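Local coordinates for XC6422 protein (Xanthomonas campestris, PDB 2FUK) that is a small, lidless member of the serine alpha/beta-hydrolases and probably has hydrolase activity, at residues A40-P45 with K56-A61; W114-S119 with V136-A141. One frame throughout, in Å; residues are numbered along the deposited sequence.

Contact 1. Residues A40-P45 with K56-A61; sequences AIVCHP and KVVTMA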
loop_
_atom_site.group_PDB
_atom_site.type_symbol
_atom_site.label_atom_id
_atom_site.label_comp_id
_atom_site.label_asym_id
_atom_site.label_seq_id
_atom_site.Cartn_x
_atom_site.Cartn_y
_atom_site.Cartn_z
ATOM N N ALA A 40 -13.714 10.062 4.828
ATOM C CA ALA A 40 -13.814 9.200 5.994
ATOM C C ALA A 40 -13.057 9.799 7.167
ATOM O O ALA A 40 -12.038 10.461 6.981
ATOM C CB ALA A 40 -13.248 7.823 5.671
ATOM N N ILE A 41 -13.578 9.583 8.371
ATOM C CA ILE A 41 -12.926 10.059 9.586
ATOM C C ILE A 41 -12.518 8.808 10.348
ATOM O O ILE A 41 -13.322 7.892 10.511
ATOM C CB ILE A 41 -13.885 10.889 10.472
ATOM C CG1 ILE A 41 -14.357 12.127 9.711
ATOM C CG2 ILE A 41 -13.162 11.336 11.748
ATOM C CD1 ILE A 41 -15.445 12.905 10.425
ATOM N N VAL A 42 -11.267 8.768 10.799
ATOM C CA VAL A 42 -10.744 7.620 11.537
ATOM C C VAL A 42 -10.430 8.027 12.975
ATOM O O VAL A 42 -9.636 8.941 13.204
ATOM C CB VAL A 42 -9.454 7.077 10.870
ATOM C CG1 VAL A 42 -8.941 5.859 11.632
ATOM C CG2 VAL A 42 -9.731 6.717 9.415
ATOM N N CYS A 43 -11.052 7.343 13.935
ATOM C CA CYS A 43 -10.870 7.638 15.358
ATOM C C CYS A 43 -9.814 6.745 16.012
ATOM O O CYS A 43 -9.751 5.544 15.738
ATOM C CB CYS A 43 -12.203 7.487 16.096
ATOM S SG CYS A 43 -13.540 8.561 15.471
ATOM N N HIS A 44 -9.015 7.337 16.897
ATOM C CA HIS A 44 -7.930 6.625 17.565
ATOM C C HIS A 44 -8.292 5.921 18.882
ATOM O O HIS A 44 -9.354 6.155 19.464
ATOM C CB HIS A 44 -6.742 7.585 17.780
ATOM C CG HIS A 44 -6.963 8.610 18.850
ATOM N ND1 HIS A 44 -7.081 9.958 18.586
ATOM C CD2 HIS A 44 -7.058 8.482 20.194
ATOM C CE1 HIS A 44 -7.239 10.614 19.724
ATOM N NE2 HIS A 44 -7.229 9.740 20.714
ATOM N N PRO A 45 -7.403 5.034 19.363
ATOM C CA PRO A 45 -7.607 4.279 20.603
ATOM C C PRO A 45 -7.406 5.074 21.893
ATOM O O PRO A 45 -7.044 6.251 21.852
ATOM C CB PRO A 45 -6.627 3.113 20.451
ATOM C CG PRO A 45 -5.499 3.728 19.710
ATOM C CD PRO A 45 -6.214 4.535 18.644
ATOM N N LYS A 56 -0.186 3.611 14.664
ATOM C CA LYS A 56 0.062 2.833 13.445
ATOM C C LYS A 56 -1.177 2.144 12.852
ATOM O O LYS A 56 -1.311 2.043 11.628
ATOM C CB LYS A 56 1.157 1.795 13.709
ATOM C CG LYS A 56 2.500 2.376 14.170
ATOM C CD LYS A 56 3.436 1.248 14.640
ATOM C CE LYS A 56 4.756 1.757 15.224
ATOM N NZ LYS A 56 5.594 2.498 14.243
ATOM N N VAL A 57 -2.071 1.649 13.702
ATOM C CA VAL A 57 -3.283 1.004 13.197
ATOM C C VAL A 57 -4.171 2.077 12.557
ATOM O O VAL A 57 -4.776 1.858 11.510
ATOM C CB VAL A 57 -4.054 0.301 14.337
ATOM C CG1 VAL A 57 -5.345 -0.307 13.809
ATOM C CG2 VAL A 57 -3.177 -0.764 14.955
ATOM N N VAL A 58 -4.247 3.239 13.200
ATOM C CA VAL A 58 -5.040 4.345 12.684
ATOM C C VAL A 58 -4.525 4.806 11.321
ATOM O O VAL A 58 -5.314 5.006 10.395
ATOM C CB VAL A 58 -5.019 5.548 13.660
ATOM C CG1 VAL A 58 -5.627 6.779 13.000
ATOM C CG2 VAL A 58 -5.790 5.196 14.923
ATOM N N THR A 59 -3.212 4.978 11.191
ATOM C CA THR A 59 -2.674 5.436 9.915
ATOM C C THR A 59 -2.735 4.391 8.808
ATOM O O THR A 59 -2.827 4.755 7.641
ATOM C CB THR A 59 -1.230 5.972 10.049
ATOM O OG1 THR A 59 -0.371 4.960 10.580
ATOM C CG2 THR A 59 -1.215 7.192 10.962
ATOM N N MET A 60 -2.688 3.104 9.149
ATOM C CA MET A 60 -2.789 2.094 8.097
ATOM C C MET A 60 -4.243 2.012 7.647
ATOM O O MET A 60 -4.519 1.743 6.483
ATOM C CB MET A 60 -2.311 0.718 8.566
ATOM C CG MET A 60 -2.464 -0.366 7.495
ATOM S SD MET A 60 -1.609 0.029 5.910
ATOM C CE MET A 60 -0.455 -1.378 5.780
ATOM N N ALA A 61 -5.171 2.240 8.571
ATOM C CA ALA A 61 -6.582 2.213 8.211
ATOM C C ALA A 61 -6.815 3.388 7.273
ATOM O O ALA A 61 -7.556 3.278 6.297
ATOM C CB ALA A 61 -7.462 2.350 9.459
#
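Val-58, in the first turn of helix 56-66, sets its two methyl groups against two different parts of segment 40-45: CG1 meets the side chain of Val-42, and CG2 lies against the backbone of His-44 and the ring of Pro-45. The contact belongs to the first beta-alpha-beta crossover of the alpha/beta-hydrolase fold, in which helix 56-66 carries the chain from strand 38-43 over one face of the sheet to strand 71-75. Within the short segments the helix runs nearly antiparallel to the strand, at 167°, as expected where a helix returns the chain to start a parallel strand, with the two axes 8.7 Å apart at their closest. Val-42 points toward the helix and holds CG1 anti to its own nitrogen (chi1 -179°), which carries that methyl out to Val-58 CG1 at 3.7 Å. The two side chains pass alongside each other in opposite directions. One turn on, the small Ala-61 lets the helix stay near the sheet, its CB 4.4 Å from the same methyl, Val-42 CG1. Branched valine suits both partners, being at home in a strand and, on the helix, offering two short methyls to two neighbours at once. His-44 contributes chiefly backbone here: its CA lies 3.7 Å from Val-58 CG2, while its imidazole leads away from the helix, where ND1 is hydrogen-bonded to Phe-75 O and the ring meets Phe-77 edge-to-face. Cys-43 likewise turns from the helix, to the opposite face of the sheet, where it touches Leu-97 of helix 92-107. The side chains meet through apolar groups, and every touching residue is buried. Beyond the strand end, Pro-45 also lies against Phe-118, and the flank of its ring closes the contact, with Pro-45 CD 3.8 Å from Val-58 CG2.

Contact 2. Residues W114-S119 with V136-A141; sequences WLAGFS and VLISIA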
loop_
_atom_site.group_PDB
_atom_site.type_symbol
_atom_site.label_atom_id
_atom_site.label_comp_id
_atom_site.label_asym_id
_atom_site.label_seq_id
_atom_site.Cartn_x
_atom_site.Cartn_y
_atom_site.Cartn_z
ATOM N N TRP A 114 -17.970 8.406 5.749
ATOM C CA TRP A 114 -17.632 7.091 6.275
ATOM C C TRP A 114 -16.949 7.316 7.621
ATOM O O TRP A 114 -16.209 8.278 7.788
ATOM C CB TRP A 114 -16.665 6.361 5.341
ATOM C CG TRP A 114 -17.299 5.768 4.114
ATOM C CD1 TRP A 114 -18.440 6.189 3.486
ATOM C CD2 TRP A 114 -16.769 4.707 3.315
ATOM N NE1 TRP A 114 -18.644 5.456 2.337
ATOM C CE2 TRP A 114 -17.633 4.540 2.210
ATOM C CE3 TRP A 114 -15.642 3.881 3.423
ATOM C CZ2 TRP A 114 -17.404 3.577 1.215
ATOM C CZ3 TRP A 114 -15.415 2.926 2.436
ATOM C CH2 TRP A 114 -16.293 2.785 1.347
ATOM N N LEU A 115 -17.215 6.437 8.581
ATOM C CA LEU A 115 -16.601 6.538 9.898
ATOM C C LEU A 115 -15.885 5.231 10.199
ATOM O O LEU A 115 -16.356 4.155 9.834
ATOM C CB LEU A 115 -17.656 6.798 10.985
ATOM C CG LEU A 115 -18.407 8.133 10.997
ATOM C CD1 LEU A 115 -19.377 8.159 12.182
ATOM C CD2 LEU A 115 -17.419 9.280 11.104
ATOM N N ALA A 116 -14.734 5.332 10.851
ATOM C CA ALA A 116 -13.970 4.152 11.227
ATOM C C ALA A 116 -13.281 4.459 12.543
ATOM O O ALA A 116 -13.075 5.620 12.892
ATOM C CB ALA A 116 -12.928 3.817 10.158
ATOM N N GLY A 117 -12.928 3.416 13.276
ATOM C CA GLY A 117 -12.259 3.634 14.538
ATOM C C GLY A 117 -11.593 2.369 15.010
ATOM O O GLY A 117 -12.004 1.273 14.645
ATOM N N PHE A 118 -10.557 2.539 15.819
ATOM C CA PHE A 118 -9.820 1.422 16.384
ATOM C C PHE A 118 -9.982 1.413 17.904
ATOM O O PHE A 118 -9.687 2.407 18.571
ATOM C CB PHE A 118 -8.341 1.539 15.994
ATOM C CG PHE A 118 -7.431 0.585 16.726
ATOM C CD1 PHE A 118 -7.786 -0.750 16.909
ATOM C CD2 PHE A 118 -6.204 1.025 17.215
ATOM C CE1 PHE A 118 -6.933 -1.631 17.569
ATOM C CE2 PHE A 118 -5.337 0.150 17.879
ATOM C CZ PHE A 118 -5.701 -1.180 18.056
ATOM N N SER A 119 -10.467 0.286 18.422
ATOM C CA SER A 119 -10.677 0.060 19.856
ATOM C C SER A 119 -11.551 1.158 20.472
ATOM O O SER A 119 -12.741 1.241 20.162
ATOM C CB SER A 119 -9.317 -0.042 20.565
ATOM O OG SER A 119 -9.389 -0.853 21.727
ATOM N N VAL A 136 -21.012 4.320 5.734
ATOM C CA VAL A 136 -20.263 3.117 6.074
ATOM C C VAL A 136 -19.596 3.302 7.432
ATOM O O VAL A 136 -19.101 4.390 7.743
ATOM C CB VAL A 136 -19.147 2.826 5.034
ATOM C CG1 VAL A 136 -18.148 1.805 5.598
ATOM C CG2 VAL A 136 -19.752 2.298 3.752
ATOM N N LEU A 137 -19.601 2.245 8.241
ATOM C CA LEU A 137 -18.954 2.271 9.552
ATOM C C LEU A 137 -17.952 1.125 9.604
ATOM O O LEU A 137 -18.278 0.004 9.222
ATOM C CB LEU A 137 -19.973 2.082 10.675
ATOM C CG LEU A 137 -19.398 2.031 12.097
ATOM C CD1 LEU A 137 -18.801 3.384 12.473
ATOM C CD2 LEU A 137 -20.499 1.651 13.076
ATOM N N ILE A 138 -16.736 1.408 10.063
ATOM C CA ILE A 138 -15.713 0.374 10.174
ATOM C C ILE A 138 -15.238 0.327 11.616
ATOM O O ILE A 138 -14.807 1.341 12.163
ATOM C CB ILE A 138 -14.510 0.676 9.262
ATOM C CG1 ILE A 138 -14.963 0.707 7.804
ATOM C CG2 ILE A 138 -13.431 -0.378 9.457
ATOM C CD1 ILE A 138 -13.983 1.398 6.888
ATOM N N SER A 139 -15.339 -0.849 12.233
ATOM C CA SER A 139 -14.918 -1.019 13.620
ATOM C C SER A 139 -13.762 -1.999 13.699
ATOM O O SER A 139 -13.920 -3.166 13.365
ATOM C CB SER A 139 -16.072 -1.560 14.471
ATOM O OG SER A 139 -17.226 -0.755 14.335
ATOM N N ILE A 140 -12.606 -1.520 14.135
ATOM C CA ILE A 140 -11.434 -2.365 14.275
ATOM C C ILE A 140 -11.260 -2.634 15.767
ATOM O O ILE A 140 -11.026 -1.716 16.546
ATOM C CB ILE A 140 -10.181 -1.661 13.717
ATOM C CG1 ILE A 140 -10.423 -1.265 12.251
ATOM C CG2 ILE A 140 -8.977 -2.584 13.840
ATOM C CD1 ILE A 140 -9.311 -0.416 11.643
ATOM N N ALA A 141 -11.384 -3.899 16.149
ATOM C CA ALA A 141 -11.264 -4.314 17.538
ATOM C C ALA A 141 -12.245 -3.584 18.457
ATOM O O ALA A 141 -11.838 -2.961 19.445
ATOM C CB ALA A 141 -9.834 -4.114 18.027
#
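Trp-114 spreads the face of its indole over the side chain of Val-136, whose CB stands 3.5 Å from the centroid of the five-membered ring, almost on the ring normal, in a CH-pi contact. The two lie on neighbouring parallel strands, 112-118 and 136-140, joined through helix 120-132 as a beta-alpha-beta unit in the centre of the alpha/beta-hydrolase sheet. The indole reaches that place with CG anti to the carbonyl carbon (chi1 -77°), and Val-136 CG2 then comes within 3.4 Å of Trp-114 CE2. On the same face of the sheet Ala-116 lies beside Ile-138, CB to CB at 3.6 Å. The slim alanine leaves room for its branched neighbour, which also packs on Leu-208 and Val-212 of helix 201-212. Leu-115 and Leu-137 fill the other face, toward helix 120-132, and there Ser-139 OG is hydrogen-bonded to Trp-158 NE1. Backbone hydrogen bonds of the parallel kind link the strands, the donor alternating from one to the other, as in Leu-115 N to Val-136 O and Ile-140 N to Gly-117 O, the latter 2.9 Å long. Gly-117 and Ser-119 belong to a GxSxG sequence, consistent with a nucleophile elbow. Ser-119, strained (phi 55°, psi -113°) just before helix 120-132, is the probable nucleophile of a Ser-His-Asp triad completed by His-195 and Asp-166. Lacking a side chain, Gly-117 leaves room for that helix to start close to the sheet, as is usual at such elbows. Phe-118 turns its ring's rim to Ala-141 CB, 3.8 Å from CE1. At the turn itself, Ser-119 N donates to Ile-140 O over 2.8 Å in a nearly straight bond.

In the fold
Both contacts are buried near the centre of the chain and share one sheet, since strand 38-43 of contact 1 is the neighbour of strand 112-118 of contact 2. The two strands are probably bonded directly by their backbones: Cys-43 N lies 2.9 Å from Ala-116 O, and Ala-116 N is equally near Ile-41 O. Their chemistry follows their place. Contact 1 lays a helix on a sheet face through a few aliphatic groups, whereas contact 2 joins strands edge to edge through main-chain bonds, with side chains packed on both faces and more than twice the buried surface. They also meet in packing, Val-57 CB of the helix against Phe-118 CD2, beside the probable nucleophile elbow.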